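Long-range contacts in exocyst complex component EXO70 (Saccharomyces cerevisiae, PDB 2B1E), which acts in the secretory pathway as a subunit of the exocyst complex, which tethers secretory vesicles to sites of exocytosis, and helps that complex assemble: residues Y89-L94 / A122-L127; Y114-L120 / S196-L201; K350-L354 / D377-V381; K410-F415 / Y455-W460. All blocks are in the same frame, centred on the assembly; numbering follows the deposited sequence.

Contact 1: residues Y89-L94 / A122-L127; sequences YFISIL and ALSWIL
The carbonyl oxygen of L123 collects three neighbours: within its own helix it accepts a bond from L127 N at 3.0 Å and a weak one from I126 N, and across the contact the edge of the F90 ring arrives in the ring plane, CE1 3.5 Å from L123 O. F90 is the main wedge of an otherwise apolar interface. With CG anti to the backbone N (chi1 -174°), its ring is swung out between L123, I126 and L127; CD1 lies 3.6 Å from I126 CG2, while CZ meets L127 CD2 at 3.9 Å. L123 answers from the other helix. Its CD2 is shared between F90 and L94, touching L94 CD2 at 3.6 Å, and its CG lies against I93 CG2. At one end I93 CD1 rests on the methyl of A122 at 3.7 Å; at the other, Y89 offers I126 CD1 a ring edge and gives its hydroxyl to N34. The pairing illustrates how two helices of an all-helical rod interlock through bulky residues, their local axes 10.0 Å apart and 147° from each other. Helix 136-155 packs I139 and I142 against F90, and I139 touches L127, whereas helix 38-56 reaches A122 and W125 through L38.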
# COMPACT_ATOMS: atom_id res chain seq x y z
N TYR A 89 -44.75 -16.51 13.68
CA TYR A 89 -44.39 -15.64 14.80
C TYR A 89 -42.88 -15.42 14.86
O TYR A 89 -42.41 -14.31 15.13
CB TYR A 89 -44.86 -16.29 16.11
CG TYR A 89 -44.92 -15.35 17.29
CD1 TYR A 89 -46.01 -14.51 17.48
CD2 TYR A 89 -43.90 -15.34 18.24
CE1 TYR A 89 -46.09 -13.67 18.59
CE2 TYR A 89 -43.97 -14.52 19.35
CZ TYR A 89 -45.07 -13.68 19.52
OH TYR A 89 -45.16 -12.90 20.64
N PHE A 90 -42.13 -16.49 14.62
CA PHE A 90 -40.66 -16.46 14.62
C PHE A 90 -40.17 -15.50 13.53
O PHE A 90 -39.35 -14.61 13.79
CB PHE A 90 -40.15 -17.88 14.34
CG PHE A 90 -38.64 -18.05 14.44
CD1 PHE A 90 -38.00 -18.06 15.68
CD2 PHE A 90 -37.88 -18.26 13.29
CE1 PHE A 90 -36.62 -18.30 15.78
CE2 PHE A 90 -36.50 -18.50 13.38
CZ PHE A 90 -35.87 -18.52 14.62
N ILE A 91 -40.67 -15.70 12.32
CA ILE A 91 -40.30 -14.89 11.17
C ILE A 91 -40.71 -13.42 11.38
O ILE A 91 -40.01 -12.49 10.97
CB ILE A 91 -40.98 -15.44 9.90
CG1 ILE A 91 -40.39 -16.82 9.55
CG2 ILE A 91 -40.79 -14.50 8.74
CD1 ILE A 91 -41.14 -17.57 8.44
N SER A 92 -41.84 -13.22 12.03
CA SER A 92 -42.30 -11.87 12.27
C SER A 92 -41.33 -11.11 13.19
O SER A 92 -40.97 -9.96 12.91
CB SER A 92 -43.70 -11.90 12.90
OG SER A 92 -44.12 -10.59 13.19
N ILE A 93 -40.91 -11.74 14.28
CA ILE A 93 -39.98 -11.10 15.20
C ILE A 93 -38.68 -10.77 14.47
O ILE A 93 -38.13 -9.66 14.61
CB ILE A 93 -39.66 -12.00 16.40
CG1 ILE A 93 -40.90 -12.16 17.28
CG2 ILE A 93 -38.52 -11.42 17.23
CD1 ILE A 93 -40.68 -13.04 18.49
N LEU A 94 -38.18 -11.72 13.69
CA LEU A 94 -36.95 -11.51 12.95
C LEU A 94 -37.07 -10.33 12.00
O LEU A 94 -36.10 -9.59 11.78
CB LEU A 94 -36.57 -12.77 12.16
CG LEU A 94 -36.10 -13.98 12.98
CD1 LEU A 94 -35.85 -15.18 12.06
CD2 LEU A 94 -34.83 -13.62 13.73
N ALA A 122 -37.78 -14.97 23.03
CA ALA A 122 -38.78 -15.66 22.22
C ALA A 122 -38.14 -16.43 21.05
O ALA A 122 -38.53 -17.55 20.75
CB ALA A 122 -39.80 -14.65 21.67
N LEU A 123 -37.18 -15.80 20.39
CA LEU A 123 -36.50 -16.44 19.28
C LEU A 123 -35.83 -17.72 19.77
O LEU A 123 -35.98 -18.79 19.16
CB LEU A 123 -35.47 -15.49 18.66
CG LEU A 123 -36.06 -14.30 17.88
CD1 LEU A 123 -34.98 -13.26 17.62
CD2 LEU A 123 -36.67 -14.81 16.56
N SER A 124 -35.11 -17.62 20.88
CA SER A 124 -34.42 -18.78 21.45
C SER A 124 -35.38 -19.88 21.86
O SER A 124 -35.09 -21.06 21.67
CB SER A 124 -33.58 -18.37 22.66
OG SER A 124 -32.49 -17.55 22.26
N TRP A 125 -36.52 -19.49 22.44
CA TRP A 125 -37.51 -20.46 22.87
C TRP A 125 -38.06 -21.24 21.68
O TRP A 125 -38.30 -22.44 21.79
CB TRP A 125 -38.67 -19.76 23.60
CG TRP A 125 -39.64 -20.72 24.25
CD1 TRP A 125 -40.80 -21.21 23.71
CD2 TRP A 125 -39.52 -21.30 25.55
NE1 TRP A 125 -41.41 -22.06 24.60
CE2 TRP A 125 -40.64 -22.14 25.73
CE3 TRP A 125 -38.57 -21.20 26.57
CZ2 TRP A 125 -40.85 -22.88 26.91
CZ3 TRP A 125 -38.77 -21.94 27.75
CH2 TRP A 125 -39.90 -22.77 27.90
N ILE A 126 -38.25 -20.57 20.55
CA ILE A 126 -38.78 -21.22 19.37
C ILE A 126 -37.73 -22.12 18.72
O ILE A 126 -38.05 -23.21 18.26
CB ILE A 126 -39.35 -20.16 18.38
CG1 ILE A 126 -40.60 -19.51 19.01
CG2 ILE A 126 -39.75 -20.83 17.05
CD1 ILE A 126 -41.14 -18.32 18.22
N LEU A 127 -36.48 -21.67 18.71
CA LEU A 127 -35.40 -22.49 18.16
C LEU A 127 -35.31 -23.78 18.97
O LEU A 127 -35.19 -24.87 18.40
CB LEU A 127 -34.07 -21.76 18.25
CG LEU A 127 -33.87 -20.71 17.16
CD1 LEU A 127 -32.76 -19.78 17.57
CD2 LEU A 127 -33.57 -21.40 15.82

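Contact 2: residues Y114-L120 / S196-L201; sequences YYEDQQL and SLVDDL
L120 and L201 mark the nearest backbone approach, their CA atoms 6.5 Å apart, where the start of helix 117-132 meets the last turn of helix 180-201. The polar link lies to one side of this point: Y114 OH donates to D200 OD2 at 2.7 Å, reaching the oxygen on its anti side and 30° out of the carboxylate plane. Y114 has CG anti to the backbone N (chi1 -165°), which carries the ring across to the helix, where the same hydroxyl lies over the L197 backbone, 3.1 Å from L197 CA. A phenylalanine in its place would probably keep the ring against L197 but leave the D200 carboxylate without this donor. L197 CD1 is the apolar hub; it takes L120 CD2 at 3.7 Å, the edge of the Y115 ring through CD2 at 3.9 Å, and the Y114 ring. L201 CD2 comes near L120 O and L120 CD2. The turn into helix 117-132 is fixed by half of a capping box, in which the N-cap residue E116 gives its N-H to Q119 OE1 at 3.0 Å. Y115 continues past the contact, its hydroxyl bonded to L94 O and R147. Helix 136-155 covers the leucines, R147 touching L197 and L143 touching L201, while helix 209-233 packs K209 and V212 on V198.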
# COMPACT_ATOMS: atom_id res chain seq x y z
N TYR A 114 -30.98 -3.64 16.92
CA TYR A 114 -30.80 -4.99 17.45
C TYR A 114 -32.06 -5.39 18.20
O TYR A 114 -32.71 -4.55 18.80
CB TYR A 114 -29.60 -5.04 18.39
CG TYR A 114 -29.13 -6.45 18.70
CD1 TYR A 114 -28.58 -7.26 17.71
CD2 TYR A 114 -29.23 -6.97 19.99
CE1 TYR A 114 -28.13 -8.55 18.00
CE2 TYR A 114 -28.79 -8.25 20.29
CZ TYR A 114 -28.24 -9.04 19.29
OH TYR A 114 -27.80 -10.30 19.59
N TYR A 115 -32.40 -6.67 18.15
CA TYR A 115 -33.59 -7.18 18.83
C TYR A 115 -33.55 -6.91 20.33
O TYR A 115 -32.48 -6.91 20.93
CB TYR A 115 -33.73 -8.68 18.60
CG TYR A 115 -33.80 -9.06 17.13
CD1 TYR A 115 -34.89 -8.69 16.34
CD2 TYR A 115 -32.76 -9.77 16.54
CE1 TYR A 115 -34.95 -9.04 14.99
CE2 TYR A 115 -32.81 -10.12 15.18
CZ TYR A 115 -33.91 -9.75 14.42
OH TYR A 115 -33.98 -10.13 13.10
N GLU A 116 -34.71 -6.66 20.92
CA GLU A 116 -34.74 -6.41 22.36
C GLU A 116 -34.55 -7.75 23.04
O GLU A 116 -34.73 -8.80 22.42
CB GLU A 116 -36.08 -5.78 22.76
CG GLU A 116 -37.30 -6.47 22.17
CD GLU A 116 -38.60 -5.73 22.47
OE1 GLU A 116 -38.65 -4.49 22.29
OE2 GLU A 116 -39.57 -6.40 22.88
N ASP A 117 -34.16 -7.71 24.31
CA ASP A 117 -33.92 -8.93 25.08
C ASP A 117 -35.11 -9.89 25.07
O ASP A 117 -34.94 -11.10 24.92
CB ASP A 117 -33.57 -8.57 26.52
CG ASP A 117 -32.15 -8.05 26.67
OD1 ASP A 117 -31.52 -7.69 25.66
OD2 ASP A 117 -31.66 -8.01 27.81
N GLN A 118 -36.32 -9.35 25.24
CA GLN A 118 -37.50 -10.21 25.25
C GLN A 118 -37.69 -10.91 23.90
O GLN A 118 -38.12 -12.06 23.85
CB GLN A 118 -38.75 -9.40 25.62
CG GLN A 118 -38.65 -8.72 26.98
CD GLN A 118 -38.11 -7.28 26.90
OE1 GLN A 118 -37.35 -6.94 25.99
NE2 GLN A 118 -38.50 -6.45 27.86
N GLN A 119 -37.36 -10.23 22.80
CA GLN A 119 -37.49 -10.84 21.48
C GLN A 119 -36.45 -11.96 21.35
O GLN A 119 -36.74 -13.03 20.84
CB GLN A 119 -37.29 -9.81 20.36
CG GLN A 119 -38.40 -8.74 20.26
CD GLN A 119 -38.12 -7.72 19.17
OE1 GLN A 119 -36.99 -7.23 19.05
NE2 GLN A 119 -39.14 -7.40 18.37
N LEU A 120 -35.24 -11.70 21.84
CA LEU A 120 -34.18 -12.71 21.79
C LEU A 120 -34.67 -13.93 22.57
O LEU A 120 -34.46 -15.08 22.15
CB LEU A 120 -32.88 -12.16 22.40
CG LEU A 120 -32.21 -11.03 21.60
CD1 LEU A 120 -31.09 -10.41 22.41
CD2 LEU A 120 -31.67 -11.59 20.28
N SER A 196 -22.77 -11.63 17.67
CA SER A 196 -23.42 -11.39 18.96
C SER A 196 -24.79 -12.08 18.97
O SER A 196 -25.19 -12.66 19.97
CB SER A 196 -23.60 -9.89 19.22
OG SER A 196 -22.35 -9.21 19.24
N LEU A 197 -25.49 -12.00 17.84
CA LEU A 197 -26.82 -12.61 17.72
C LEU A 197 -26.77 -14.11 17.93
O LEU A 197 -27.50 -14.65 18.77
CB LEU A 197 -27.43 -12.33 16.34
CG LEU A 197 -28.87 -12.84 16.17
CD1 LEU A 197 -29.78 -12.13 17.16
CD2 LEU A 197 -29.36 -12.59 14.75
N VAL A 198 -25.92 -14.80 17.18
CA VAL A 198 -25.82 -16.25 17.33
C VAL A 198 -25.42 -16.59 18.77
O VAL A 198 -25.95 -17.52 19.36
CB VAL A 198 -24.78 -16.86 16.35
CG1 VAL A 198 -24.50 -18.31 16.73
CG2 VAL A 198 -25.33 -16.80 14.92
N ASP A 199 -24.48 -15.84 19.33
CA ASP A 199 -24.06 -16.08 20.71
C ASP A 199 -25.23 -15.84 21.65
O ASP A 199 -25.37 -16.54 22.66
CB ASP A 199 -22.89 -15.17 21.10
CG ASP A 199 -21.57 -15.64 20.53
OD1 ASP A 199 -21.53 -16.75 19.95
OD2 ASP A 199 -20.57 -14.89 20.66
N ASP A 200 -26.07 -14.86 21.33
CA ASP A 200 -27.22 -14.56 22.18
C ASP A 200 -28.33 -15.59 22.05
O ASP A 200 -29.01 -15.92 23.02
CB ASP A 200 -27.82 -13.17 21.85
CG ASP A 200 -27.09 -12.02 22.53
OD1 ASP A 200 -26.29 -12.25 23.46
OD2 ASP A 200 -27.36 -10.86 22.15
N LEU A 201 -28.50 -16.12 20.85
CA LEU A 201 -29.58 -17.07 20.57
C LEU A 201 -29.42 -18.51 21.02
O LEU A 201 -30.41 -19.19 21.29
CB LEU A 201 -29.90 -17.05 19.08
CG LEU A 201 -30.51 -15.76 18.51
CD1 LEU A 201 -30.74 -15.91 17.02
CD2 LEU A 201 -31.84 -15.47 19.22

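Contact 3: residues K350-L354 / D377-V381; sequences KEYTL and DTLAV
The carboxylate of D377 holds both the backbone N-H and the hydroxyl of T353. T353 N donates to D377 OD2 at 2.7 Å in a fairly straight bond (161° at the hydrogen), coming from above the carboxylate plane and not within it. The T353 hydroxyl adds to this grip: OG1 stands 2.9 Å from D377 OD2 and 3.0 Å from D377 OD1, nearly evenly astride the carboxylate. A chi1 of 49° sets OG1 between the backbone N and the carbonyl carbon, on the side where it meets the same carboxylate as its own amide. Y352 lies beside them, its CB 3.6 Å from D377 OD2 and its ring plane 63° from the carboxylate. Farther along the ring, one water joins Y352 OH to T378 OG1, 2.7 Å from each oxygen and donating to the threonine, whose hydroxyl is also bonded to D374 O. E351 crosses V381 at about a right angle, with OE1 3.5 Å from V381 CG2, while its other oxygen forms a salt bridge with R385. The result is a loop, with a short 3-10 turn, laid along helix 364-391, the helix that follows it in this all-helical protein. R444, on helix 440-473, makes a salt bridge to D377 OD2 and a bond from NE to T353 OG1; its charge is likely to favour the ionised carboxylate. An asparagine replacing D377 would probably weaken the hold on T353 and leave R444 without its charged mate. From helix 440-473 too, R447 binds T353 O, and L448 packs on D377. R339 makes a cation-pi contact with the Y352 ring.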
# COMPACT_ATOMS: atom_id res chain seq x y z
N LYS A 350 27.44 -0.94 -9.04
CA LYS A 350 28.09 0.35 -9.18
C LYS A 350 27.12 1.47 -9.50
O LYS A 350 27.41 2.64 -9.25
CB LYS A 350 29.19 0.30 -10.25
CG LYS A 350 28.71 0.54 -11.68
CD LYS A 350 29.88 1.01 -12.56
CE LYS A 350 29.43 1.38 -13.97
NZ LYS A 350 30.52 2.03 -14.76
N GLU A 351 25.96 1.11 -10.05
CA GLU A 351 24.93 2.08 -10.42
C GLU A 351 24.01 2.50 -9.27
O GLU A 351 23.04 3.24 -9.49
CB GLU A 351 24.08 1.55 -11.57
CG GLU A 351 24.73 1.71 -12.93
CD GLU A 351 23.84 1.23 -14.06
OE1 GLU A 351 22.62 1.49 -14.02
OE2 GLU A 351 24.37 0.59 -14.99
N TYR A 352 24.28 2.03 -8.06
CA TYR A 352 23.46 2.39 -6.92
C TYR A 352 24.34 2.91 -5.80
O TYR A 352 25.54 2.64 -5.77
CB TYR A 352 22.63 1.20 -6.44
CG TYR A 352 21.70 0.66 -7.49
CD1 TYR A 352 22.15 -0.24 -8.45
CD2 TYR A 352 20.37 1.09 -7.56
CE1 TYR A 352 21.31 -0.70 -9.45
CE2 TYR A 352 19.52 0.63 -8.56
CZ TYR A 352 20.00 -0.27 -9.50
OH TYR A 352 19.17 -0.72 -10.50
N THR A 353 23.75 3.66 -4.88
CA THR A 353 24.52 4.21 -3.78
C THR A 353 24.35 3.42 -2.48
O THR A 353 24.73 3.89 -1.41
CB THR A 353 24.16 5.69 -3.54
OG1 THR A 353 22.74 5.83 -3.48
CG2 THR A 353 24.71 6.55 -4.66
N LEU A 354 23.80 2.22 -2.59
CA LEU A 354 23.61 1.36 -1.42
C LEU A 354 24.97 0.82 -0.98
O LEU A 354 25.66 0.18 -1.76
CB LEU A 354 22.70 0.18 -1.76
CG LEU A 354 22.62 -0.87 -0.65
CD1 LEU A 354 21.95 -0.26 0.57
CD2 LEU A 354 21.85 -2.09 -1.13
N ASP A 377 18.33 6.89 -7.53
CA ASP A 377 19.55 6.40 -8.16
C ASP A 377 19.27 6.07 -9.62
O ASP A 377 20.06 6.38 -10.52
CB ASP A 377 20.05 5.12 -7.48
CG ASP A 377 20.90 5.38 -6.25
OD1 ASP A 377 21.24 6.55 -5.98
OD2 ASP A 377 21.22 4.39 -5.55
N THR A 378 18.13 5.41 -9.86
CA THR A 378 17.75 5.01 -11.20
C THR A 378 17.54 6.22 -12.10
O THR A 378 17.92 6.21 -13.26
CB THR A 378 16.46 4.14 -11.17
OG1 THR A 378 16.68 3.02 -10.30
CG2 THR A 378 16.11 3.64 -12.57
N LEU A 379 16.93 7.26 -11.55
CA LEU A 379 16.70 8.48 -12.32
C LEU A 379 18.02 9.13 -12.73
O LEU A 379 18.24 9.47 -13.90
CB LEU A 379 15.89 9.48 -11.48
CG LEU A 379 15.74 10.88 -12.09
CD1 LEU A 379 14.92 10.82 -13.39
CD2 LEU A 379 15.07 11.79 -11.08
N ALA A 380 18.92 9.31 -11.76
CA ALA A 380 20.21 9.93 -12.03
C ALA A 380 21.04 9.17 -13.05
O ALA A 380 21.50 9.75 -14.03
CB ALA A 380 20.99 10.10 -10.72
N VAL A 381 21.24 7.87 -12.83
CA VAL A 381 22.05 7.06 -13.75
C VAL A 381 21.45 6.97 -15.15
O VAL A 381 22.17 7.05 -16.14
CB VAL A 381 22.28 5.63 -13.18
CG1 VAL A 381 20.99 4.84 -13.18
CG2 VAL A 381 23.34 4.91 -14.01
O HOH W 1 17.06 0.65 -11.59

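Contact 4: residues K410-F415 / Y455-W460; sequences KQRIGF and YMVSDW
Helices 410-429 and 440-473 run almost antiparallel here, their local axes only 7.2 Å apart and 160° from each other, with Q411 CA and M456 CA separated by 4.2 Å. Such closeness depends on G414: its CA lies 3.6 Å from Y455 CB, and a CB on the glycine would clash with that atom. The Y455 ring turns an edge, in plane, toward K410 O, and its OH bonds to E384 and the N of N401. M456 CG lies over Q411 O at 3.6 Å, with SD near the plane of the F415 ring, at its edge. Water fills the polar flank. The bend at chi3 (-74°) brings K410 CE within 3.3 Å of S458 OG, itself bonded to P402 O; a further bend at chi4 turns NZ, which bonds to N407 O and S404 O. NZ stays 4.4 Å from D459 OD1, beyond a salt bridge, and two waters span the interval, one held weakly by NZ. Further waters connect D459 OD2 to Q411 N and OE1, and the carboxylate lies near the start of helix 410-429, which would probably suit its charge. Another water accepts from Q411 NE2 and W460 NE1 and donates to M456 O at 2.8 Å; NE2 also bonds to T504. Helix 483-504 flanks D459 and W460 through L500, helix 512-537 covers M456 with L518, and helix 364-391 backs I413 through Q388 and L391.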
# COMPACT_ATOMS: atom_id res chain seq x y z
N LYS A 410 32.29 15.10 -18.98
CA LYS A 410 31.93 14.98 -17.57
C LYS A 410 31.47 16.27 -16.92
O LYS A 410 30.56 16.26 -16.09
CB LYS A 410 33.08 14.34 -16.79
CG LYS A 410 33.38 12.92 -17.27
CD LYS A 410 34.34 12.16 -16.36
CE LYS A 410 35.76 12.65 -16.54
NZ LYS A 410 36.17 12.60 -17.96
N GLN A 411 32.06 17.39 -17.31
CA GLN A 411 31.67 18.66 -16.71
C GLN A 411 30.20 18.97 -16.99
O GLN A 411 29.45 19.27 -16.06
CB GLN A 411 32.56 19.81 -17.22
CG GLN A 411 32.19 21.17 -16.63
CD GLN A 411 33.22 22.24 -16.94
OE1 GLN A 411 33.57 22.46 -18.10
NE2 GLN A 411 33.71 22.91 -15.91
N ARG A 412 29.80 18.89 -18.25
CA ARG A 412 28.41 19.16 -18.64
C ARG A 412 27.42 18.13 -18.12
O ARG A 412 26.34 18.48 -17.66
CB ARG A 412 28.28 19.25 -20.17
CG ARG A 412 26.84 19.46 -20.62
CD ARG A 412 26.63 19.53 -22.12
NE ARG A 412 25.20 19.72 -22.40
CZ ARG A 412 24.66 19.83 -23.61
NH1 ARG A 412 25.42 19.76 -24.70
NH2 ARG A 412 23.35 20.00 -23.73
N ILE A 413 27.78 16.85 -18.22
CA ILE A 413 26.92 15.79 -17.74
C ILE A 413 26.77 15.93 -16.22
O ILE A 413 25.68 15.79 -15.67
CB ILE A 413 27.48 14.39 -18.10
CG1 ILE A 413 27.41 14.18 -19.61
CG2 ILE A 413 26.71 13.30 -17.35
CD1 ILE A 413 28.26 13.00 -20.15
N GLY A 414 27.87 16.26 -15.55
CA GLY A 414 27.81 16.44 -14.11
C GLY A 414 26.83 17.55 -13.74
O GLY A 414 26.02 17.41 -12.82
N PHE A 415 26.91 18.65 -14.48
CA PHE A 415 26.03 19.80 -14.25
C PHE A 415 24.57 19.41 -14.51
O PHE A 415 23.68 19.70 -13.70
CB PHE A 415 26.45 20.94 -15.19
CG PHE A 415 25.55 22.16 -15.11
CD1 PHE A 415 25.61 23.01 -14.01
CD2 PHE A 415 24.64 22.44 -16.13
CE1 PHE A 415 24.77 24.13 -13.92
CE2 PHE A 415 23.80 23.56 -16.05
CZ PHE A 415 23.87 24.41 -14.94
N TYR A 455 32.10 14.75 -11.05
CA TYR A 455 32.13 14.84 -12.51
C TYR A 455 32.54 16.26 -12.92
O TYR A 455 33.36 16.44 -13.82
CB TYR A 455 30.74 14.54 -13.11
CG TYR A 455 30.48 13.09 -13.49
CD1 TYR A 455 30.68 12.07 -12.56
CD2 TYR A 455 30.00 12.75 -14.75
CE1 TYR A 455 30.40 10.76 -12.88
CE2 TYR A 455 29.72 11.42 -15.08
CZ TYR A 455 29.93 10.43 -14.13
OH TYR A 455 29.69 9.10 -14.42
N MET A 456 31.98 17.27 -12.26
CA MET A 456 32.29 18.66 -12.58
C MET A 456 33.71 19.10 -12.20
O MET A 456 34.27 20.00 -12.82
CB MET A 456 31.28 19.62 -11.91
CG MET A 456 29.86 19.57 -12.48
SD MET A 456 28.78 20.95 -11.96
CE MET A 456 28.85 20.76 -10.22
N VAL A 457 34.27 18.47 -11.18
CA VAL A 457 35.63 18.81 -10.73
C VAL A 457 36.70 18.03 -11.49
O VAL A 457 37.87 18.45 -11.54
CB VAL A 457 35.77 18.53 -9.20
CG1 VAL A 457 37.20 18.74 -8.75
CG2 VAL A 457 34.85 19.45 -8.42
N SER A 458 36.30 16.92 -12.11
CA SER A 458 37.24 16.05 -12.82
C SER A 458 38.16 16.69 -13.84
O SER A 458 39.35 16.38 -13.87
CB SER A 458 36.50 14.89 -13.49
OG SER A 458 37.44 13.99 -14.05
N ASP A 459 37.62 17.56 -14.69
CA ASP A 459 38.44 18.21 -15.71
C ASP A 459 39.51 19.09 -15.06
O ASP A 459 40.60 19.26 -15.60
CB ASP A 459 37.54 19.04 -16.64
CG ASP A 459 36.69 18.17 -17.58
OD1 ASP A 459 36.56 16.94 -17.34
OD2 ASP A 459 36.13 18.71 -18.56
N TRP A 460 39.19 19.65 -13.90
CA TRP A 460 40.16 20.48 -13.20
C TRP A 460 41.28 19.58 -12.65
O TRP A 460 42.43 20.01 -12.56
CB TRP A 460 39.50 21.26 -12.06
CG TRP A 460 38.54 22.31 -12.51
CD1 TRP A 460 37.19 22.17 -12.66
CD2 TRP A 460 38.86 23.66 -12.87
NE1 TRP A 460 36.64 23.35 -13.10
CE2 TRP A 460 37.64 24.28 -13.24
CE3 TRP A 460 40.04 24.40 -12.93
CZ2 TRP A 460 37.58 25.62 -13.65
CZ3 TRP A 460 39.98 25.73 -13.34
CH2 TRP A 460 38.76 26.33 -13.70
O HOH W 2 35.31 15.27 -19.25
O HOH W 3 38.21 14.70 -16.87
O HOH W 4 33.89 17.79 -19.72
O HOH W 5 33.64 22.72 -13.06
O HOH W 6 35.94 21.11 -19.70

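From the N terminus, contact 1 closes first, folding helix 117-132 back on the end of helix 66-94. Contact 2 opens inside that loop, at 114-120, and closes only at 196-201, so the two cross along the chain. They share helix 117-132 and touch directly, S124 OG meeting L201 O, which makes helix 117-132 a joint between the N-terminal helices and helix 180-201. Contacts 3 and 4 follow in series on the opposite side of the chain's centre; contacts 2 and 3 have centres about 63 Å apart. Contact 3 closes a 22-residue loop onto helix 364-391, contact 4 one of 39 between helices 410-429 and 440-473; their centres lie about 18 Å apart and the two do not touch.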